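Local coordinates for protein GntR family transcriptional regulator (Streptococcus agalactiae, PDB 7B5U) that probably acts as a DNA-binding transcription factor of the GntR family, of which this RCK_C domain dimer binds the second messenger c-di-AMP, at residues K19-L24 / V45-F50; I34-H39 / H58-G63. One frame throughout, in Å; residues are numbered along the deposited sequence. Where two conformers were deposited one is given.

From the N terminus, the chain runs through strand 6-9 and reaches strand 19-20 and helix 21-24. It then forms strands 33-39 and 42-45. The loop after strand 42-45 returns to the start of helix 21-24, and contact 1 closes that loop. Contact 2 closes a second one, when strand 58-62 pairs with strand 33-39. The two loops cross, because the four segments alternate along the chain. Contact 2 joins the two central strands of the sheet; contact 1 joins helix 21-24 to the loop 45-50. Ile21 CD1 packs on Ile37 CD1 at 3.8 Å, and Ser46 N approaches Val35 O at 2.9 Å, a probable hydrogen bond. Both touch c-di-AMP and the second subunit.

Contact 1 of 2, residues K19-L24 / V45-F50; sequences KSIGEL and VSPGPF. With 2BA ((2R,3R,3aS,5R,7aR,9R,10R,10aS,12R,14aR)-2,9-bis(6-amino-9H-purin-9-yl)octahydro-2H,7H-difuro[3,2-d:3',2'-j][1,3,7,9,2,8 ]tetraoxadiphosphacyclododecine-3,5,10,12-tetrol 5,12-dioxide), chain C.
Pro49 O accepts a hydrogen bond from Gly22 N at 2.8 Å, in its carbonyl plane and on a lone pair. The N-H points at the oxygen at 158°. This bond ties the loop 45-50 to the first turn of helix 21-24. Ser20 CB also lies close to Pro49 O, at 3.2 Å. Ser20 and Glu23 form a capping box at this helix start. Ser20 OG accepts from Glu23 N, and Ser20 N donates to Glu23 OE1 from above the carboxylate plane.

The tight part lies around Ile21. Its CD1 meets Pro47 CG at 3.7 Å and Gly48 O at 3.6 Å. The side chains of Ile21 and Pro47 cross at about a right angle. Ile21 CG2 stands anti to the backbone N (chi1 -67° for CG1) and lies over a face of one adenine of 2BA, 3.3 Å from C41 of 2BA. Gly22 comes within 3.8 Å of Pro49 CB through its CA. The looser, exposed side is at Phe50. Its CB points away from the segment 19-24, and one ring face carries Pro49 CG over its centre. His28 of the second subunit also packs on Phe50.

Pro49 CG lies 3.3 Å from the phosphate oxygen O2P1 of 2BA. Helix start and proline loop thus form one wall of the c-di-AMP pocket in this RCK_C domain dimer.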
ATOM      1  N   LYS A  19     -12.836   9.089   8.494  1.00  7.41           N
ATOM      2  CA  LYS A  19     -12.281   9.690   7.295  1.00  8.42           C
ATOM      3  C   LYS A  19     -11.794   8.611   6.338  1.00  7.40           C
ATOM      4  O   LYS A  19     -11.492   7.480   6.735  1.00  8.05           O
ATOM      5  CB  LYS A  19     -11.127  10.626   7.660  1.00 10.54           C
ATOM      6  CG  LYS A  19     -11.542  11.793   8.549  1.00 13.19           C
ATOM      7  CD  LYS A  19     -10.780  13.049   8.169  1.00 17.01           C
ATOM      8  CE  LYS A  19     -11.112  14.221   9.078  1.00 18.96           C
ATOM      9  NZ  LYS A  19     -10.254  14.239  10.293  1.00 21.91           N
ATOM     10  N   SER A  20     -11.718   8.981   5.066  1.00  6.88           N
ATOM     11  CA  SER A  20     -11.186   8.082   4.061  1.00  7.37           C
ATOM     12  C   SER A  20      -9.659   8.124   4.060  1.00  6.65           C
ATOM     13  O   SER A  20      -9.030   9.095   4.486  1.00  6.79           O
ATOM     14  CB  SER A  20     -11.700   8.471   2.676  1.00  7.59           C
ATOM     15  OG  SER A  20     -11.102   9.677   2.244  1.00  7.91           O
ATOM     16  N   ILE A  21      -9.069   7.062   3.512  1.00  6.52           N
ATOM     17  CA  ILE A  21      -7.612   6.979   3.410  1.00  6.31           C
ATOM     18  C   ILE A  21      -7.056   8.148   2.608  1.00  5.55           C
ATOM     19  O   ILE A  21      -5.999   8.703   2.940  1.00  6.30           O
ATOM     20  CB  ILE A  21      -7.203   5.620   2.812  1.00  7.28           C
ATOM     21  CG1 ILE A  21      -7.542   4.487   3.784  1.00  7.40           C
ATOM     22  CG2 ILE A  21      -5.738   5.605   2.424  1.00  6.99           C
ATOM     23  CD1 ILE A  21      -7.270   3.093   3.214  1.00  7.75           C
ATOM     24  N   GLY A  22      -7.758   8.541   1.546  1.00  6.06           N
ATOM     25  CA  GLY A  22      -7.318   9.666   0.741  1.00  6.54           C
ATOM     26  C   GLY A  22      -7.426  11.001   1.456  1.00  7.00           C
ATOM     27  O   GLY A  22      -6.552  11.861   1.310  1.00  8.11           O
ATOM     28  N   GLU A  23      -8.511  11.212   2.208  1.00  6.71           N
ATOM     29  CA  GLU A  23      -8.633  12.426   3.011  1.00  7.51           C
ATOM     30  C   GLU A  23      -7.511  12.509   4.029  1.00  7.93           C
ATOM     31  O   GLU A  23      -6.963  13.594   4.276  1.00  9.24           O
ATOM     32  CB  GLU A  23      -9.977  12.439   3.748  1.00 10.09           C
ATOM     33  CG  GLU A  23     -11.154  12.745   2.863  1.00 12.71           C
ATOM     34  CD  GLU A  23     -12.492  12.362   3.479  1.00 14.37           C
ATOM     35  OE1 GLU A  23     -12.546  11.874   4.635  1.00 13.43           O
ATOM     36  OE2 GLU A  23     -13.512  12.557   2.788  1.00 18.06           O
ATOM     37  N   LEU A  24      -7.176  11.379   4.653  1.00  7.06           N
ATOM     38  CA  LEU A  24      -6.099  11.346   5.632  1.00  7.08           C
ATOM     39  C   LEU A  24      -4.749  11.535   4.971  1.00  6.72           C
ATOM     40  O   LEU A  24      -3.818  12.037   5.615  1.00  8.69           O
ATOM     41  CB  LEU A  24      -6.117  10.020   6.384  1.00  7.82           C
ATOM     42  CG  LEU A  24      -7.348   9.802   7.259  1.00  7.82           C
ATOM     43  CD1 LEU A  24      -7.338   8.397   7.820  1.00 10.35           C
ATOM     44  CD2 LEU A  24      -7.390  10.824   8.381  1.00  9.12           C
ATOM     45  N   VAL A  45      -9.079  -5.728   0.560  1.00  8.50           N
ATOM     46  CA  VAL A  45      -7.676  -5.747   0.165  1.00  7.42           C
ATOM     47  C   VAL A  45      -7.470  -4.711  -0.930  1.00  6.93           C
ATOM     48  O   VAL A  45      -8.321  -4.549  -1.811  1.00  8.27           O
ATOM     49  CB  VAL A  45      -7.282  -7.158  -0.314  1.00  9.56           C
ATOM     50  CG1 VAL A  45      -5.820  -7.219  -0.745  1.00 10.55           C
ATOM     51  CG2 VAL A  45      -7.576  -8.189   0.776  1.00 11.99           C
ATOM     52  N   SER A  46      -6.330  -4.013  -0.887  1.00  6.31           N
ATOM     53  CA  SER A  46      -6.022  -2.933  -1.829  1.00  5.95           C
ATOM     54  C   SER A  46      -7.101  -1.854  -1.739  1.00  6.21           C
ATOM     55  O   SER A  46      -7.837  -1.610  -2.709  1.00  6.95           O
ATOM     56  CB  SER A  46      -5.876  -3.446  -3.262  1.00  6.83           C
ATOM     57  OG  SER A  46      -5.253  -2.446  -4.038  1.00  6.61           O
ATOM     58  N   PRO A  47      -7.217  -1.180  -0.589  1.00  6.96           N
ATOM     59  CA  PRO A  47      -8.464  -0.446  -0.292  1.00  7.45           C
ATOM     60  C   PRO A  47      -8.685   0.826  -1.096  1.00  7.33           C
ATOM     61  O   PRO A  47      -9.843   1.239  -1.245  1.00  8.67           O
ATOM     62  CB  PRO A  47      -8.347  -0.150   1.209  1.00  9.39           C
ATOM     63  CG  PRO A  47      -6.859  -0.132   1.460  1.00 11.18           C
ATOM     64  CD  PRO A  47      -6.311  -1.219   0.577  1.00  7.64           C
ATOM     65  N   GLY A  48      -7.637   1.486  -1.570  1.00  7.98           N
ATOM     66  CA  GLY A  48      -7.797   2.736  -2.276  1.00  7.57           C
ATOM     67  C   GLY A  48      -8.156   3.908  -1.378  1.00  6.40           C
ATOM     68  O   GLY A  48      -8.350   3.780  -0.165  1.00  7.62           O
ATOM     69  N   PRO A  49      -8.255   5.092  -1.991  1.00  6.42           N
ATOM     70  CA  PRO A  49      -8.404   6.334  -1.222  1.00  6.06           C
ATOM     71  C   PRO A  49      -9.793   6.562  -0.661  1.00  6.25           C
ATOM     72  O   PRO A  49      -9.949   7.425   0.215  1.00  7.42           O
ATOM     73  CB  PRO A  49      -8.073   7.412  -2.261  1.00  6.47           C
ATOM     74  CG  PRO A  49      -8.539   6.800  -3.565  1.00  6.56           C
ATOM     75  CD  PRO A  49      -8.163   5.345  -3.436  1.00  6.39           C
ATOM     76  N   PHE A  50     -10.803   5.848  -1.148  1.00  6.38           N
ATOM     77  CA  PHE A  50     -12.175   6.086  -0.728  1.00  6.40           C
ATOM     78  C   PHE A  50     -12.613   5.182   0.416  1.00  7.54           C
ATOM     79  O   PHE A  50     -13.693   5.400   0.978  1.00  8.64           O
ATOM     80  CB  PHE A  50     -13.108   5.969  -1.930  1.00  9.09           C
ATOM     81  CG  PHE A  50     -12.661   6.795  -3.098  1.00  9.28           C
ATOM     82  CD1 PHE A  50     -12.462   8.165  -2.961  1.00 12.60           C
ATOM     83  CD2 PHE A  50     -12.410   6.208  -4.323  1.00  8.87           C
ATOM     84  CE1 PHE A  50     -12.035   8.935  -4.037  1.00 13.94           C
ATOM     85  CE2 PHE A  50     -11.987   6.969  -5.405  1.00  9.70           C
ATOM     86  CZ  PHE A  50     -11.796   8.331  -5.263  1.00 11.96           C
TER
HETATM   87  P   2BA C 301       0.209   9.575  -2.728  1.00  5.01           P
HETATM   88  O1P 2BA C 301       0.950   8.628  -1.860  1.00  5.60           O
HETATM   89  O2P 2BA C 301       0.861  10.878  -3.050  1.00  5.18           O
HETATM   90  O5' 2BA C 301      -0.192   8.774  -4.081  1.00  5.18           O
HETATM   91  C5' 2BA C 301      -0.727   9.485  -5.174  1.00  5.82           C
HETATM   92  C4' 2BA C 301      -1.313   8.436  -6.162  1.00  5.31           C
HETATM   93  O4' 2BA C 301      -0.324   7.676  -6.629  1.00  5.33           O
HETATM   94  C3' 2BA C 301      -2.361   7.515  -5.487  1.00  5.27           C
HETATM   95  O3' 2BA C 301      -3.598   8.124  -5.568  1.00  5.68           O
HETATM   96  C2' 2BA C 301      -2.164   6.225  -6.321  1.00  5.88           C
HETATM   97  O2' 2BA C 301      -3.008   6.255  -7.549  1.00  6.23           O
HETATM   98  C1' 2BA C 301      -0.846   6.190  -6.599  1.00  5.54           C
HETATM   99  N9  2BA C 301      -0.024   5.449  -5.648  1.00  5.11           N
HETATM  100  C8  2BA C 301       0.799   6.014  -4.727  1.00  5.58           C
HETATM  101  N7  2BA C 301       1.382   5.028  -4.020  1.00  6.37           N
HETATM  102  C5  2BA C 301       0.889   3.865  -4.516  1.00  4.83           C
HETATM  103  C6  2BA C 301       1.101   2.544  -4.225  1.00  5.76           C
HETATM  104  N6  2BA C 301       1.981   2.073  -3.202  1.00  5.87           N
HETATM  105  N1  2BA C 301       0.467   1.602  -4.926  1.00  4.71           N
HETATM  106  C2  2BA C 301      -0.409   1.933  -5.910  1.00  5.79           C
HETATM  107  N3  2BA C 301      -0.624   3.217  -6.238  1.00  5.37           N
HETATM  108  C4  2BA C 301       0.037   4.139  -5.510  1.00  4.20           C
HETATM  109  P1  2BA C 301      -4.841   7.653  -4.592  1.00  5.10           P
HETATM  110 O1P1 2BA C 301      -4.996   6.172  -4.585  1.00  5.57           O
HETATM  111 O2P1 2BA C 301      -6.033   8.437  -5.022  1.00  6.09           O
HETATM  112 O5'1 2BA C 301      -4.350   8.082  -3.095  1.00  5.12           O
HETATM  113 C5'1 2BA C 301      -4.298   9.455  -2.760  1.00  5.74           C
HETATM  114 C4'1 2BA C 301      -3.497   9.564  -1.421  1.00  5.16           C
HETATM  115 O4'1 2BA C 301      -4.128   8.903  -0.456  1.00  5.32           O
HETATM  116 C3'1 2BA C 301      -2.077   8.964  -1.566  1.00  4.47           C
HETATM  117 O3'1 2BA C 301      -1.242   9.960  -2.043  1.00  4.97           O
HETATM  118 C2'1 2BA C 301      -1.834   8.485  -0.111  1.00  5.46           C
HETATM  119 O2'1 2BA C 301      -1.269   9.599   0.716  1.00  5.80           O
HETATM  120 C1'1 2BA C 301      -3.042   8.091   0.341  1.00  5.41           C
HETATM  121  N91 2BA C 301      -3.367   6.683   0.138  1.00  4.80           N
HETATM  122  C81 2BA C 301      -4.190   6.139  -0.796  1.00  5.77           C
HETATM  123  N71 2BA C 301      -4.188   4.800  -0.667  1.00  5.75           N
HETATM  124  C51 2BA C 301      -3.328   4.526   0.343  1.00  4.26           C
HETATM  125  C61 2BA C 301      -2.883   3.360   0.941  1.00  5.47           C
HETATM  126  N61 2BA C 301      -3.356   2.074   0.532  1.00  6.31           N
HETATM  127  N11 2BA C 301      -2.036   3.415   1.947  1.00  5.09           N
HETATM  128  C21 2BA C 301      -1.556   4.607   2.371  1.00  5.22           C
HETATM  129  N31 2BA C 301      -1.954   5.767   1.839  1.00  5.07           N
HETATM  130  C41 2BA C 301      -2.823   5.684   0.816  1.00  4.42           C

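Contact 2 of 2, residues I34-H39 / H58-G63; sequences IVAIEH and HIFFVG. With 2BA ((2R,3R,3aS,5R,7aR,9R,10R,10aS,12R,14aR)-2,9-bis(6-amino-9H-purin-9-yl)octahydro-2H,7H-difuro[3,2-d:3',2'-j][1,3,7,9,2,8 ]tetraoxadiphosphacyclododecine-3,5,10,12-tetrol 5,12-dioxide), chain C.
The His58 ring has Glu38 OE1 over one face, 3.5 Å above the plane and offset toward the rim. The Phe60 ring meets Ala36 O at its edge, in plane, and Glu38 CB lies near that edge. These residues belong to the two central strands of the antiparallel sheet, and strand 33-39 makes a classic beta bulge at Val35 and Ala36, which both face Phe60. The side chains of Glu38 and His58 run side by side in the same direction, with carboxylate and ring planes 45° apart. Glu38 CG is anti to the backbone N (chi1 -173°) and the chain is extended beyond it, which carries the carboxylate along the histidine. His58 ND1 is hydrogen-bonded to Glu7 OE1 of the neighbouring strand 6-9.

Phe60 O takes Val35 N at 2.8 Å and, weakly, Ala36 N at 3.4 Å. Phe60 N donates back to Ala36 O within the bulge; beyond it, Glu38 and His58 exchange a pair of backbone bonds.

On the face of Ile34, Ile37, Ile59 and Phe61, Ile34 CG1 packs against Ile59 CG2 at 3.7 Å. Helix 65-74 covers Ile59 and Phe61 there. Near the bulge, Val35 and Val62 pack on Val35 of the second subunit.

The Ile34 backbone reads the ligand adenine with two bonds: Ile34 N donates to N11 of 2BA, and N61 of 2BA donates to Ile34 O, each at 2.9 Å.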
ATOM      1  N   ILE A  34      -1.177   1.027   3.332  1.00  5.30           N
ATOM      2  CA  ILE A  34      -2.226   0.143   3.837  1.00  5.54           C
ATOM      3  C   ILE A  34      -2.554  -0.910   2.786  1.00  5.13           C
ATOM      4  O   ILE A  34      -2.849  -0.583   1.629  1.00  5.74           O
ATOM      5  CB  ILE A  34      -3.476   0.947   4.231  1.00  5.44           C
ATOM      6  CG1 ILE A  34      -3.164   1.914   5.384  1.00  6.20           C
ATOM      7  CG2 ILE A  34      -4.620  -0.001   4.567  1.00  6.26           C
ATOM      8  CD1 ILE A  34      -4.296   2.891   5.684  1.00  6.49           C
ATOM      9  N   VAL A  35      -2.492  -2.183   3.186  1.00  5.74           N
ATOM     10  CA  VAL A  35      -2.784  -3.288   2.278  1.00  5.72           C
ATOM     11  C   VAL A  35      -4.195  -3.820   2.452  1.00  5.69           C
ATOM     12  O   VAL A  35      -4.751  -4.396   1.517  1.00  6.14           O
ATOM     13  CB  VAL A  35      -1.745  -4.420   2.383  1.00  7.00           C
ATOM     14  CG1 VAL A  35      -0.397  -3.908   1.987  1.00  9.33           C
ATOM     15  CG2 VAL A  35      -1.703  -5.027   3.774  1.00  8.65           C
ATOM     16  N   ALA A  36      -4.774  -3.650   3.641  1.00  5.61           N
ATOM     17  CA  ALA A  36      -6.127  -4.129   3.875  1.00  6.15           C
ATOM     18  C   ALA A  36      -6.715  -3.440   5.096  1.00  6.51           C
ATOM     19  O   ALA A  36      -5.988  -3.023   5.998  1.00  6.39           O
ATOM     20  CB  ALA A  36      -6.165  -5.645   4.096  1.00  8.52           C
ATOM     21  N   ILE A  37      -8.046  -3.338   5.109  1.00  7.69           N
ATOM     22  CA  ILE A  37      -8.810  -2.923   6.278  0.59  7.95           C
ATOM     23  C   ILE A  37      -9.739  -4.064   6.647  1.00  7.49           C
ATOM     24  O   ILE A  37     -10.423  -4.621   5.779  1.00  9.26           O
ATOM     25  CB  ILE A  37      -9.641  -1.654   6.011  0.59  9.05           C
ATOM     26  CG1 ILE A  37      -8.750  -0.485   5.614  0.59 11.27           C
ATOM     27  CG2 ILE A  37     -10.480  -1.305   7.241  0.59 10.27           C
ATOM     28  CD1 ILE A  37      -9.517   0.635   4.969  0.59 13.06           C
ATOM     29  N   GLU A  38      -9.788  -4.394   7.930  1.00  7.91           N
ATOM     30  CA  GLU A  38     -10.789  -5.318   8.433  1.00  8.34           C
ATOM     31  C   GLU A  38     -11.835  -4.499   9.172  1.00  6.90           C
ATOM     32  O   GLU A  38     -11.498  -3.749  10.101  1.00  8.34           O
ATOM     33  CB  GLU A  38     -10.183  -6.361   9.366  1.00 10.28           C
ATOM     34  CG  GLU A  38     -11.189  -7.423   9.760  1.00 13.05           C
ATOM     35  CD  GLU A  38     -10.658  -8.365  10.815  1.00 15.64           C
ATOM     36  OE1 GLU A  38      -9.456  -8.270  11.158  1.00 17.22           O
ATOM     37  OE2 GLU A  38     -11.442  -9.208  11.298  1.00 20.02           O
ATOM     38  N   HIS A  39     -13.091  -4.631   8.754  1.00  8.16           N
ATOM     39  CA  HIS A  39     -14.196  -3.853   9.296  1.00  8.40           C
ATOM     40  C   HIS A  39     -15.359  -4.805   9.512  1.00  9.11           C
ATOM     41  O   HIS A  39     -15.791  -5.472   8.568  1.00  9.71           O
ATOM     42  CB  HIS A  39     -14.578  -2.775   8.285  1.00  9.31           C
ATOM     43  CG  HIS A  39     -15.773  -1.974   8.685  1.00 10.06           C
ATOM     44  ND1 HIS A  39     -15.782  -1.151   9.791  1.00 10.43           N
ATOM     45  CD2 HIS A  39     -17.005  -1.876   8.132  1.00 11.89           C
ATOM     46  CE1 HIS A  39     -16.964  -0.572   9.896  1.00 12.03           C
ATOM     47  NE2 HIS A  39     -17.723  -0.997   8.902  1.00 13.19           N
ATOM     48  N   HIS A  58      -9.323  -3.051  11.995  1.00  5.77           N
ATOM     49  CA  HIS A  58      -7.922  -3.451  11.961  1.00  6.70           C
ATOM     50  C   HIS A  58      -7.315  -2.933  10.666  1.00  6.93           C
ATOM     51  O   HIS A  58      -7.859  -3.172   9.579  1.00  8.47           O
ATOM     52  CB  HIS A  58      -7.765  -4.972  12.009  1.00  7.87           C
ATOM     53  CG  HIS A  58      -8.347  -5.621  13.225  1.00  8.53           C
ATOM     54  ND1 HIS A  58      -7.731  -6.687  13.846  1.00  9.36           N
ATOM     55  CD2 HIS A  58      -9.481  -5.381  13.927  1.00 10.12           C
ATOM     56  CE1 HIS A  58      -8.458  -7.072  14.879  1.00 10.55           C
ATOM     57  NE2 HIS A  58      -9.524  -6.294  14.954  1.00 11.36           N
ATOM     58  N   ILE A  59      -6.200  -2.215  10.777  1.00  6.63           N
ATOM     59  CA  ILE A  59      -5.469  -1.699   9.625  1.00  6.30           C
ATOM     60  C   ILE A  59      -4.215  -2.546   9.460  1.00  6.56           C
ATOM     61  O   ILE A  59      -3.411  -2.666  10.393  1.00  7.54           O
ATOM     62  CB  ILE A  59      -5.078  -0.223   9.798  1.00  7.62           C
ATOM     63  CG1 ILE A  59      -6.265   0.661  10.184  1.00  8.44           C
ATOM     64  CG2 ILE A  59      -4.353   0.295   8.545  1.00  7.70           C
ATOM     65  CD1 ILE A  59      -5.857   2.103  10.388  1.00 11.18           C
ATOM     66  N   PHE A  60      -4.044  -3.115   8.271  1.00  5.81           N
ATOM     67  CA  PHE A  60      -2.860  -3.888   7.909  1.00  6.04           C
ATOM     68  C   PHE A  60      -2.026  -3.037   6.960  1.00  5.66           C
ATOM     69  O   PHE A  60      -2.551  -2.539   5.964  1.00  5.94           O
ATOM     70  CB  PHE A  60      -3.278  -5.194   7.219  1.00  6.64           C
ATOM     71  CG  PHE A  60      -4.037  -6.131   8.122  1.00  7.36           C
ATOM     72  CD1 PHE A  60      -5.401  -5.975   8.318  1.00  7.53           C
ATOM     73  CD2 PHE A  60      -3.387  -7.163   8.780  1.00  9.59           C
ATOM     74  CE1 PHE A  60      -6.098  -6.825   9.171  1.00 10.24           C
ATOM     75  CE2 PHE A  60      -4.088  -8.018   9.628  1.00 10.83           C
ATOM     76  CZ  PHE A  60      -5.442  -7.848   9.817  1.00 11.01           C
ATOM     77  N   PHE A  61      -0.738  -2.865   7.252  1.00  5.31           N
ATOM     78  CA  PHE A  61       0.082  -1.954   6.463  1.00  5.53           C
ATOM     79  C   PHE A  61       1.528  -2.430   6.439  1.00  6.42           C
ATOM     80  O   PHE A  61       1.992  -3.102   7.366  1.00  7.79           O
ATOM     81  CB  PHE A  61       0.012  -0.513   6.992  1.00  6.26           C
ATOM     82  CG  PHE A  61       0.507  -0.356   8.404  1.00  6.02           C
ATOM     83  CD1 PHE A  61       1.818  -0.006   8.656  1.00  6.25           C
ATOM     84  CD2 PHE A  61      -0.355  -0.530   9.483  1.00  6.67           C
ATOM     85  CE1 PHE A  61       2.279   0.145   9.965  1.00  7.13           C
ATOM     86  CE2 PHE A  61       0.102  -0.381  10.782  1.00  7.37           C
ATOM     87  CZ  PHE A  61       1.408  -0.033  11.024  1.00  7.54           C
ATOM     88  N   VAL A  62       2.241  -2.078   5.365  1.00  5.95           N
ATOM     89  CA  VAL A  62       3.660  -2.365   5.250  1.00  6.51           C
ATOM     90  C   VAL A  62       4.467  -1.117   5.572  1.00  6.06           C
ATOM     91  O   VAL A  62       4.004   0.021   5.440  1.00  6.59           O
ATOM     92  CB  VAL A  62       4.068  -2.981   3.891  1.00  6.73           C
ATOM     93  CG1 VAL A  62       3.381  -4.320   3.695  1.00  7.37           C
ATOM     94  CG2 VAL A  62       3.794  -2.020   2.734  1.00  6.64           C
ATOM     95  N   GLY A  63       5.700  -1.354   5.995  1.00  7.40           N
ATOM     96  CA  GLY A  63       6.609  -0.316   6.447  1.00  8.72           C
ATOM     97  C   GLY A  63       7.735  -0.958   7.243  1.00 10.10           C
ATOM     98  O   GLY A  63       8.028  -2.144   7.080  1.00 14.27           O
TER
HETATM   99  P   2BA C 301       0.209   9.575  -2.728  1.00  5.01           P
HETATM  100  O1P 2BA C 301       0.950   8.628  -1.860  1.00  5.60           O
HETATM  101  O2P 2BA C 301       0.861  10.878  -3.050  1.00  5.18           O
HETATM  102  O5' 2BA C 301      -0.192   8.774  -4.081  1.00  5.18           O
HETATM  103  C5' 2BA C 301      -0.727   9.485  -5.174  1.00  5.82           C
HETATM  104  C4' 2BA C 301      -1.313   8.436  -6.162  1.00  5.31           C
HETATM  105  O4' 2BA C 301      -0.324   7.676  -6.629  1.00  5.33           O
HETATM  106  C3' 2BA C 301      -2.361   7.515  -5.487  1.00  5.27           C
HETATM  107  O3' 2BA C 301      -3.598   8.124  -5.568  1.00  5.68           O
HETATM  108  C2' 2BA C 301      -2.164   6.225  -6.321  1.00  5.88           C
HETATM  109  O2' 2BA C 301      -3.008   6.255  -7.549  1.00  6.23           O
HETATM  110  C1' 2BA C 301      -0.846   6.190  -6.599  1.00  5.54           C
HETATM  111  N9  2BA C 301      -0.024   5.449  -5.648  1.00  5.11           N
HETATM  112  C8  2BA C 301       0.799   6.014  -4.727  1.00  5.58           C
HETATM  113  N7  2BA C 301       1.382   5.028  -4.020  1.00  6.37           N
HETATM  114  C5  2BA C 301       0.889   3.865  -4.516  1.00  4.83           C
HETATM  115  C6  2BA C 301       1.101   2.544  -4.225  1.00  5.76           C
HETATM  116  N6  2BA C 301       1.981   2.073  -3.202  1.00  5.87           N
HETATM  117  N1  2BA C 301       0.467   1.602  -4.926  1.00  4.71           N
HETATM  118  C2  2BA C 301      -0.409   1.933  -5.910  1.00  5.79           C
HETATM  119  N3  2BA C 301      -0.624   3.217  -6.238  1.00  5.37           N
HETATM  120  C4  2BA C 301       0.037   4.139  -5.510  1.00  4.20           C
HETATM  121  P1  2BA C 301      -4.841   7.653  -4.592  1.00  5.10           P
HETATM  122 O1P1 2BA C 301      -4.996   6.172  -4.585  1.00  5.57           O
HETATM  123 O2P1 2BA C 301      -6.033   8.437  -5.022  1.00  6.09           O
HETATM  124 O5'1 2BA C 301      -4.350   8.082  -3.095  1.00  5.12           O
HETATM  125 C5'1 2BA C 301      -4.298   9.455  -2.760  1.00  5.74           C
HETATM  126 C4'1 2BA C 301      -3.497   9.564  -1.421  1.00  5.16           C
HETATM  127 O4'1 2BA C 301      -4.128   8.903  -0.456  1.00  5.32           O
HETATM  128 C3'1 2BA C 301      -2.077   8.964  -1.566  1.00  4.47           C
HETATM  129 O3'1 2BA C 301      -1.242   9.960  -2.043  1.00  4.97           O
HETATM  130 C2'1 2BA C 301      -1.834   8.485  -0.111  1.00  5.46           C
HETATM  131 O2'1 2BA C 301      -1.269   9.599   0.716  1.00  5.80           O
HETATM  132 C1'1 2BA C 301      -3.042   8.091   0.341  1.00  5.41           C
HETATM  133  N91 2BA C 301      -3.367   6.683   0.138  1.00  4.80           N
HETATM  134  C81 2BA C 301      -4.190   6.139  -0.796  1.00  5.77           C
HETATM  135  N71 2BA C 301      -4.188   4.800  -0.667  1.00  5.75           N
HETATM  136  C51 2BA C 301      -3.328   4.526   0.343  1.00  4.26           C
HETATM  137  C61 2BA C 301      -2.883   3.360   0.941  1.00  5.47           C
HETATM  138  N61 2BA C 301      -3.356   2.074   0.532  1.00  6.31           N
HETATM  139  N11 2BA C 301      -2.036   3.415   1.947  1.00  5.09           N
HETATM  140  C21 2BA C 301      -1.556   4.607   2.371  1.00  5.22           C
HETATM  141  N31 2BA C 301      -1.954   5.767   1.839  1.00  5.07           N
HETATM  142  C41 2BA C 301      -2.823   5.684   0.816  1.00  4.42           C